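Local structure of bifunctional pinoresinol-lariciresinol reductase 1 (Thuja plicata, 1QYD) at residues S157-L171 and L183-E197. The protein catalyses the NADPH-dependent, enantioselective reduction of pinoresinol to lariciresinol and of lariciresinol to secoisolariciresinol in lignan biosynthesis. Numbering follows the deposited sequence.
Sequences SNMFAGYFAGSLAQL and LIYGDGNVKGIWVDE
Met159 and Phe160 pair in parallel with Trp194 and Val195, where Val195 N donates to Met159 O (2.6 Å) and Ala161 N to Val195 O (3.0 Å), the latter from well above the carbonyl plane. The side-chain consequence of this parallel pairing is seen on the face carrying Met159 and Trp194, which run side by side. A bend at chi3 (-80°) folds the Met159 methyl back over the indole, CE standing 3.7 Å from the centroid of the six-membered ring, a CH-pi contact, while SD lies over the same face as a Met-aromatic contact. Phe164 CB presses obliquely on CZ3, and Ala165 N meets the ring edge. With alanine in place of Trp194, the Met159 thioether would probably lose its aromatic platform, and Leu227 O the indole N-H it accepts. Farther along, the Tyr185 hydroxyl donates to Ala169 O (2.9 Å) at the ring's edge, and Leu171 CD2 packs against that hydroxyl. The strand 191-195 is central in a small mixed sheet, between 159-160 and antiparallel 226-228; helix 229-241 touches Trp194 through Val232, and helix 272-275 meets Met159 and Phe164, the latter close to His271, the inferred substrate-binding residue.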
ATOM      1  N   SER A 157      -8.745 -10.413 -18.720  1.00  9.41           N
ATOM      2  CA  SER A 157      -9.372  -9.882 -19.912  1.00  8.69           C
ATOM      3  C   SER A 157      -8.517  -8.972 -20.792  1.00 10.56           C
ATOM      4  O   SER A 157      -8.924  -8.519 -21.852  1.00  4.92           O
ATOM      5  CB  SER A 157     -10.615  -9.185 -19.416  1.00  5.87           C
ATOM      6  OG  SER A 157     -10.259  -8.069 -18.605  1.00  8.24           O
ATOM      7  N   ASN A 158      -7.317  -8.688 -20.297  1.00 16.29           N
ATOM      8  CA  ASN A 158      -6.233  -7.956 -20.954  1.00 19.04           C
ATOM      9  C   ASN A 158      -6.331  -6.436 -21.128  1.00 20.16           C
ATOM     10  O   ASN A 158      -6.578  -5.729 -20.144  1.00 26.48           O
ATOM     11  CB  ASN A 158      -5.955  -8.655 -22.320  1.00 17.96           C
ATOM     12  CG  ASN A 158      -5.522 -10.120 -22.151  1.00 23.68           C
ATOM     13  OD1 ASN A 158      -6.123 -11.057 -22.707  1.00 24.33           O
ATOM     14  ND2 ASN A 158      -4.477 -10.341 -21.345  1.00 11.66           N
ATOM     15  N   MET A 159      -6.091  -5.867 -22.313  1.00 17.99           N
ATOM     16  CA  MET A 159      -6.050  -4.430 -22.457  1.00 15.18           C
ATOM     17  C   MET A 159      -7.377  -3.925 -22.913  1.00 13.59           C
ATOM     18  O   MET A 159      -7.942  -4.468 -23.865  1.00 11.91           O
ATOM     19  CB  MET A 159      -4.998  -3.977 -23.480  1.00 15.77           C
ATOM     20  CG  MET A 159      -3.560  -4.164 -23.013  1.00 13.26           C
ATOM     21  SD  MET A 159      -2.351  -3.531 -24.192  1.00 21.01           S
ATOM     22  CE  MET A 159      -2.396  -4.912 -25.268  1.00  7.84           C
ATOM     23  N   PHE A 160      -7.872  -2.892 -22.213  1.00  9.99           N
ATOM     24  CA  PHE A 160      -9.115  -2.284 -22.648  1.00 13.42           C
ATOM     25  C   PHE A 160      -8.666  -1.379 -23.782  1.00 12.34           C
ATOM     26  O   PHE A 160      -7.677  -0.663 -23.676  1.00 17.15           O
ATOM     27  CB  PHE A 160      -9.793  -1.428 -21.552  1.00 15.61           C
ATOM     28  CG  PHE A 160     -10.068  -2.075 -20.191  1.00 14.01           C
ATOM     29  CD1 PHE A 160     -10.559  -3.378 -20.080  1.00 14.59           C
ATOM     30  CD2 PHE A 160      -9.777  -1.344 -19.033  1.00 12.75           C
ATOM     31  CE1 PHE A 160     -10.734  -3.926 -18.802  1.00 22.33           C
ATOM     32  CE2 PHE A 160      -9.955  -1.901 -17.768  1.00  7.62           C
ATOM     33  CZ  PHE A 160     -10.432  -3.194 -17.649  1.00  5.78           C
ATOM     34  N   ALA A 161      -9.350  -1.436 -24.913  1.00 11.11           N
ATOM     35  CA  ALA A 161      -8.982  -0.665 -26.082  1.00  7.73           C
ATOM     36  C   ALA A 161      -9.015   0.850 -25.864  1.00 11.47           C
ATOM     37  O   ALA A 161      -8.152   1.577 -26.339  1.00 13.09           O
ATOM     38  CB  ALA A 161      -9.922  -1.097 -27.149  1.00  8.26           C
ATOM     39  N   GLY A 162      -9.952   1.372 -25.074  1.00 13.02           N
ATOM     40  CA  GLY A 162      -9.987   2.786 -24.740  1.00 11.86           C
ATOM     41  C   GLY A 162      -8.989   3.204 -23.680  1.00 10.86           C
ATOM     42  O   GLY A 162      -9.172   4.206 -23.000  1.00 12.69           O
ATOM     43  N   TYR A 163      -7.935   2.433 -23.498  1.00 13.44           N
ATOM     44  CA  TYR A 163      -6.896   2.757 -22.543  1.00 12.53           C
ATOM     45  C   TYR A 163      -5.554   2.567 -23.219  1.00 18.23           C
ATOM     46  O   TYR A 163      -4.587   3.229 -22.849  1.00 18.97           O
ATOM     47  CB  TYR A 163      -6.964   1.834 -21.348  1.00 12.52           C
ATOM     48  CG  TYR A 163      -7.347   2.560 -20.086  1.00 16.74           C
ATOM     49  CD1 TYR A 163      -6.445   3.421 -19.470  1.00 23.72           C
ATOM     50  CD2 TYR A 163      -8.625   2.387 -19.564  1.00 24.12           C
ATOM     51  CE1 TYR A 163      -6.835   4.120 -18.328  1.00 32.89           C
ATOM     52  CE2 TYR A 163      -9.029   3.076 -18.421  1.00 27.62           C
ATOM     53  CZ  TYR A 163      -8.123   3.934 -17.823  1.00 32.29           C
ATOM     54  OH  TYR A 163      -8.506   4.608 -16.704  1.00 32.81           O
ATOM     55  N   PHE A 164      -5.469   1.634 -24.182  1.00 18.11           N
ATOM     56  CA  PHE A 164      -4.215   1.391 -24.870  1.00 21.81           C
ATOM     57  C   PHE A 164      -4.309   1.645 -26.365  1.00 21.58           C
ATOM     58  O   PHE A 164      -3.305   1.997 -26.960  1.00 19.96           O
ATOM     59  CB  PHE A 164      -3.720  -0.069 -24.560  1.00 18.56           C
ATOM     60  CG  PHE A 164      -3.201  -0.186 -23.123  1.00 16.61           C
ATOM     61  CD1 PHE A 164      -4.009  -0.743 -22.114  1.00 19.22           C
ATOM     62  CD2 PHE A 164      -1.964   0.363 -22.778  1.00 11.60           C
ATOM     63  CE1 PHE A 164      -3.592  -0.734 -20.781  1.00  5.45           C
ATOM     64  CE2 PHE A 164      -1.551   0.374 -21.449  1.00  9.53           C
ATOM     65  CZ  PHE A 164      -2.367  -0.171 -20.455  1.00  8.54           C
ATOM     66  N   ALA A 165      -5.454   1.507 -27.024  1.00 21.60           N
ATOM     67  CA  ALA A 165      -5.576   1.815 -28.453  1.00 27.66           C
ATOM     68  C   ALA A 165      -6.051   3.228 -28.743  1.00 30.68           C
ATOM     69  O   ALA A 165      -6.098   3.717 -29.877  1.00 31.23           O
ATOM     70  CB  ALA A 165      -6.569   0.920 -29.144  1.00 25.09           C
ATOM     71  N   GLY A 166      -6.515   3.841 -27.652  1.00 34.36           N
ATOM     72  CA  GLY A 166      -6.944   5.225 -27.642  1.00 27.57           C
ATOM     73  C   GLY A 166      -5.689   6.034 -27.743  1.00 22.44           C
ATOM     74  O   GLY A 166      -5.453   6.675 -28.748  1.00 20.15           O
ATOM     75  N   SER A 167      -4.863   5.849 -26.719  1.00 17.81           N
ATOM     76  CA  SER A 167      -3.548   6.433 -26.612  1.00 22.60           C
ATOM     77  C   SER A 167      -2.533   5.923 -27.640  1.00 24.63           C
ATOM     78  O   SER A 167      -1.558   6.628 -27.910  1.00 26.81           O
ATOM     79  CB  SER A 167      -3.019   6.156 -25.229  1.00 19.43           C
ATOM     80  OG  SER A 167      -3.134   4.749 -25.021  1.00 27.78           O
ATOM     81  N   LEU A 168      -2.788   4.714 -28.195  1.00 24.29           N
ATOM     82  CA  LEU A 168      -1.913   3.891 -29.053  1.00 24.23           C
ATOM     83  C   LEU A 168      -0.722   3.322 -28.261  1.00 22.48           C
ATOM     84  O   LEU A 168       0.192   2.704 -28.800  1.00 27.44           O
ATOM     85  CB  LEU A 168      -1.421   4.710 -30.267  1.00 17.86           C
ATOM     86  CG  LEU A 168      -1.757   4.249 -31.690  1.00 15.97           C
ATOM     87  CD1 LEU A 168      -3.135   3.668 -31.781  1.00  7.25           C
ATOM     88  CD2 LEU A 168      -1.651   5.450 -32.623  1.00 11.46           C
ATOM     89  N   ALA A 169      -0.878   3.464 -26.929  1.00 19.07           N
ATOM     90  CA  ALA A 169      -0.050   3.069 -25.800  1.00 15.74           C
ATOM     91  C   ALA A 169       1.057   4.043 -25.387  1.00 18.03           C
ATOM     92  O   ALA A 169       2.123   3.664 -24.877  1.00 14.90           O
ATOM     93  CB  ALA A 169       0.543   1.696 -26.094  1.00 15.74           C
ATOM     94  N   GLN A 170       0.774   5.354 -25.507  1.00 19.07           N
ATOM     95  CA  GLN A 170       1.810   6.335 -25.254  1.00 18.85           C
ATOM     96  C   GLN A 170       1.938   6.911 -23.871  1.00 21.05           C
ATOM     97  O   GLN A 170       0.989   7.297 -23.185  1.00 28.05           O
ATOM     98  CB  GLN A 170       1.661   7.454 -26.253  1.00 19.24           C
ATOM     99  CG  GLN A 170       2.769   7.242 -27.296  1.00 25.32           C
ATOM    100  CD  GLN A 170       2.356   6.653 -28.634  1.00 17.61           C
ATOM    101  OE1 GLN A 170       2.817   5.613 -29.091  1.00 25.51           O
ATOM    102  NE2 GLN A 170       1.494   7.348 -29.340  1.00 21.82           N
ATOM    103  N   LEU A 171       3.228   6.949 -23.543  1.00 23.03           N
ATOM    104  CA  LEU A 171       3.815   7.356 -22.272  1.00 23.67           C
ATOM    105  C   LEU A 171       3.366   8.683 -21.710  1.00 24.18           C
ATOM    106  O   LEU A 171       3.869   9.081 -20.650  1.00 25.72           O
ATOM    107  CB  LEU A 171       5.371   7.452 -22.350  1.00 28.59           C
ATOM    108  CG  LEU A 171       6.353   6.337 -22.733  1.00 26.34           C
ATOM    109  CD1 LEU A 171       7.768   6.799 -22.485  1.00 24.25           C
ATOM    110  CD2 LEU A 171       6.121   5.117 -21.883  1.00 31.12           C
ATOM    111  N   LEU A 183       5.764   6.633 -30.099  1.00 25.64           N
ATOM    112  CA  LEU A 183       6.899   5.949 -29.503  1.00 24.36           C
ATOM    113  C   LEU A 183       6.574   4.450 -29.566  1.00 25.40           C
ATOM    114  O   LEU A 183       5.451   4.064 -29.218  1.00 20.36           O
ATOM    115  CB  LEU A 183       7.055   6.459 -28.068  1.00 23.35           C
ATOM    116  CG  LEU A 183       8.414   6.431 -27.304  1.00 29.55           C
ATOM    117  CD1 LEU A 183       8.721   7.828 -26.742  1.00 22.65           C
ATOM    118  CD2 LEU A 183       8.351   5.499 -26.100  1.00 24.43           C
ATOM    119  N   ILE A 184       7.474   3.597 -30.119  1.00 25.19           N
ATOM    120  CA  ILE A 184       7.258   2.144 -30.137  1.00 25.21           C
ATOM    121  C   ILE A 184       8.250   1.454 -29.203  1.00 26.70           C
ATOM    122  O   ILE A 184       9.377   1.870 -28.957  1.00 26.86           O
ATOM    123  CB  ILE A 184       7.392   1.521 -31.582  1.00 22.93           C
ATOM    124  CG1 ILE A 184       6.348   2.072 -32.543  1.00 19.57           C
ATOM    125  CG2 ILE A 184       7.141   0.020 -31.511  1.00 26.50           C
ATOM    126  CD1 ILE A 184       6.133   1.246 -33.833  1.00  9.51           C
ATOM    127  N   TYR A 185       7.790   0.366 -28.610  1.00 27.17           N
ATOM    128  CA  TYR A 185       8.579  -0.321 -27.629  1.00 26.81           C
ATOM    129  C   TYR A 185       9.296  -1.463 -28.310  1.00 26.33           C
ATOM    130  O   TYR A 185       8.771  -2.524 -28.647  1.00 30.62           O
ATOM    131  CB  TYR A 185       7.623  -0.759 -26.510  1.00 21.74           C
ATOM    132  CG  TYR A 185       6.904   0.476 -25.950  1.00 20.61           C
ATOM    133  CD1 TYR A 185       5.534   0.658 -26.194  1.00 20.31           C
ATOM    134  CD2 TYR A 185       7.631   1.461 -25.269  1.00 12.90           C
ATOM    135  CE1 TYR A 185       4.897   1.828 -25.789  1.00 13.79           C
ATOM    136  CE2 TYR A 185       7.003   2.619 -24.846  1.00  9.91           C
ATOM    137  CZ  TYR A 185       5.648   2.798 -25.121  1.00 16.17           C
ATOM    138  OH  TYR A 185       5.052   4.005 -24.811  1.00 18.05           O
ATOM    139  N   GLY A 186      10.534  -1.102 -28.606  1.00 22.58           N
ATOM    140  CA  GLY A 186      11.497  -2.021 -29.178  1.00 26.32           C
ATOM    141  C   GLY A 186      11.306  -2.212 -30.657  1.00 28.19           C
ATOM    142  O   GLY A 186      11.761  -1.437 -31.506  1.00 33.63           O
ATOM    143  N   ASP A 187      10.629  -3.323 -30.892  1.00 27.49           N
ATOM    144  CA  ASP A 187      10.282  -3.766 -32.224  1.00 29.24           C
ATOM    145  C   ASP A 187       8.843  -3.412 -32.504  1.00 24.43           C
ATOM    146  O   ASP A 187       8.512  -2.904 -33.567  1.00 25.73           O
ATOM    147  CB  ASP A 187      10.499  -5.294 -32.326  1.00 33.43           C
ATOM    148  CG  ASP A 187       9.931  -6.209 -31.219  1.00 40.53           C
ATOM    149  OD1 ASP A 187       9.971  -7.423 -31.413  1.00 45.93           O
ATOM    150  OD2 ASP A 187       9.468  -5.747 -30.168  1.00 42.07           O
ATOM    151  N   GLY A 188       7.997  -3.652 -31.500  1.00 23.78           N
ATOM    152  CA  GLY A 188       6.564  -3.484 -31.615  1.00 23.44           C
ATOM    153  C   GLY A 188       5.968  -4.665 -32.352  1.00 20.04           C
ATOM    154  O   GLY A 188       4.987  -4.504 -33.060  1.00 20.16           O
ATOM    155  N   ASN A 189       6.565  -5.853 -32.235  1.00 18.16           N
ATOM    156  CA  ASN A 189       6.052  -7.050 -32.902  1.00 22.95           C
ATOM    157  C   ASN A 189       5.410  -8.049 -31.970  1.00 21.95           C
ATOM    158  O   ASN A 189       4.625  -8.910 -32.391  1.00 20.60           O
ATOM    159  CB  ASN A 189       7.140  -7.795 -33.627  1.00 23.41           C
ATOM    160  CG  ASN A 189       7.683  -6.976 -34.773  1.00 25.86           C
ATOM    161  OD1 ASN A 189       6.957  -6.422 -35.609  1.00 26.97           O
ATOM    162  ND2 ASN A 189       9.009  -6.907 -34.781  1.00 30.53           N
ATOM    163  N   VAL A 190       5.828  -7.862 -30.705  1.00 22.35           N
ATOM    164  CA  VAL A 190       5.389  -8.604 -29.541  1.00 16.27           C
ATOM    165  C   VAL A 190       3.903  -8.388 -29.459  1.00 17.52           C
ATOM    166  O   VAL A 190       3.440  -7.257 -29.444  1.00 28.63           O
ATOM    167  CB  VAL A 190       6.044  -8.070 -28.285  1.00 13.15           C
ATOM    168  CG1 VAL A 190       5.561  -8.916 -27.131  1.00 12.35           C
ATOM    169  CG2 VAL A 190       7.566  -8.110 -28.386  1.00 14.71           C
ATOM    170  N   LYS A 191       3.186  -9.497 -29.457  1.00 19.49           N
ATOM    171  CA  LYS A 191       1.742  -9.527 -29.454  1.00 18.71           C
ATOM    172  C   LYS A 191       1.080  -9.166 -28.128  1.00 20.73           C
ATOM    173  O   LYS A 191       1.546  -9.493 -27.032  1.00 21.17           O
ATOM    174  CB  LYS A 191       1.337 -10.919 -29.903  1.00 14.42           C
ATOM    175  CG  LYS A 191       1.770 -11.167 -31.354  1.00 13.04           C
ATOM    176  CD  LYS A 191       0.846 -10.438 -32.287  1.00 11.87           C
ATOM    177  CE  LYS A 191       1.229 -10.865 -33.666  1.00 18.39           C
ATOM    178  NZ  LYS A 191       0.094 -10.659 -34.545  1.00 23.80           N
ATOM    179  N   GLY A 192      -0.013  -8.418 -28.303  1.00 19.28           N
ATOM    180  CA  GLY A 192      -0.879  -7.949 -27.232  1.00 16.94           C
ATOM    181  C   GLY A 192      -2.344  -8.250 -27.571  1.00 15.54           C
ATOM    182  O   GLY A 192      -2.676  -8.688 -28.683  1.00 12.55           O
ATOM    183  N   ILE A 193      -3.249  -8.059 -26.607  1.00  5.04           N
ATOM    184  CA  ILE A 193      -4.646  -8.358 -26.852  1.00  2.00           C
ATOM    185  C   ILE A 193      -5.366  -7.105 -26.435  1.00  2.00           C
ATOM    186  O   ILE A 193      -5.010  -6.463 -25.460  1.00  8.98           O
ATOM    187  CB  ILE A 193      -5.034  -9.641 -26.026  1.00  2.68           C
ATOM    188  CG1 ILE A 193      -4.217 -10.802 -26.555  1.00  2.00           C
ATOM    189  CG2 ILE A 193      -6.507 -10.007 -26.169  1.00  2.00           C
ATOM    190  CD1 ILE A 193      -4.411 -12.064 -25.782  1.00  2.89           C
ATOM    191  N   TRP A 194      -6.373  -6.698 -27.174  1.00  2.00           N
ATOM    192  CA  TRP A 194      -6.972  -5.409 -26.961  1.00  2.00           C
ATOM    193  C   TRP A 194      -8.482  -5.657 -26.962  1.00  7.30           C
ATOM    194  O   TRP A 194      -8.943  -6.282 -27.932  1.00  9.75           O
ATOM    195  CB  TRP A 194      -6.505  -4.511 -28.120  1.00 11.33           C
ATOM    196  CG  TRP A 194      -5.000  -4.413 -28.436  1.00  8.71           C
ATOM    197  CD1 TRP A 194      -4.331  -5.442 -29.059  1.00 11.26           C
ATOM    198  CD2 TRP A 194      -4.162  -3.367 -28.164  1.00  8.28           C
ATOM    199  NE1 TRP A 194      -3.083  -5.086 -29.172  1.00  7.47           N
ATOM    200  CE2 TRP A 194      -2.948  -3.862 -28.657  1.00  7.24           C
ATOM    201  CE3 TRP A 194      -4.206  -2.095 -27.602  1.00 11.44           C
ATOM    202  CZ2 TRP A 194      -1.779  -3.114 -28.594  1.00  4.89           C
ATOM    203  CZ3 TRP A 194      -3.026  -1.333 -27.541  1.00  8.33           C
ATOM    204  CH2 TRP A 194      -1.823  -1.836 -28.028  1.00  6.86           C
ATOM    205  N   VAL A 195      -9.281  -5.261 -25.923  1.00  5.21           N
ATOM    206  CA  VAL A 195     -10.723  -5.556 -25.859  1.00  3.50           C
ATOM    207  C   VAL A 195     -11.649  -4.394 -25.482  1.00  5.73           C
ATOM    208  O   VAL A 195     -11.427  -3.613 -24.562  1.00  2.00           O
ATOM    209  CB  VAL A 195     -11.001  -6.740 -24.861  1.00  7.60           C
ATOM    210  CG1 VAL A 195     -12.445  -7.210 -24.977  1.00  7.98           C
ATOM    211  CG2 VAL A 195     -10.193  -7.980 -25.233  1.00  9.55           C
ATOM    212  N   ASP A 196     -12.742  -4.257 -26.231  1.00 12.96           N
ATOM    213  CA  ASP A 196     -13.711  -3.200 -25.985  1.00 19.17           C
ATOM    214  C   ASP A 196     -14.282  -3.468 -24.617  1.00 23.22           C
ATOM    215  O   ASP A 196     -14.553  -4.617 -24.246  1.00 31.63           O
ATOM    216  CB  ASP A 196     -14.813  -3.240 -27.045  1.00 19.08           C
ATOM    217  CG  ASP A 196     -15.985  -2.264 -26.890  1.00 23.60           C
ATOM    218  OD1 ASP A 196     -15.822  -1.178 -26.320  1.00 26.24           O
ATOM    219  OD2 ASP A 196     -17.081  -2.594 -27.366  1.00 19.66           O
ATOM    220  N   GLU A 197     -14.406  -2.381 -23.867  1.00 20.13           N
ATOM    221  CA  GLU A 197     -14.911  -2.445 -22.507  1.00 15.98           C
ATOM    222  C   GLU A 197     -16.296  -3.082 -22.377  1.00 17.11           C
ATOM    223  O   GLU A 197     -16.614  -3.717 -21.366  1.00 20.02           O
ATOM    224  CB  GLU A 197     -14.920  -1.057 -21.950  1.00 10.07           C
ATOM    225  CG  GLU A 197     -13.516  -0.470 -21.897  1.00 11.87           C
ATOM    226  CD  GLU A 197     -13.126   0.439 -23.055  1.00  9.69           C
ATOM    227  OE1 GLU A 197     -13.633   0.332 -24.170  1.00  3.23           O
ATOM    228  OE2 GLU A 197     -12.293   1.298 -22.804  1.00 25.07           O
TER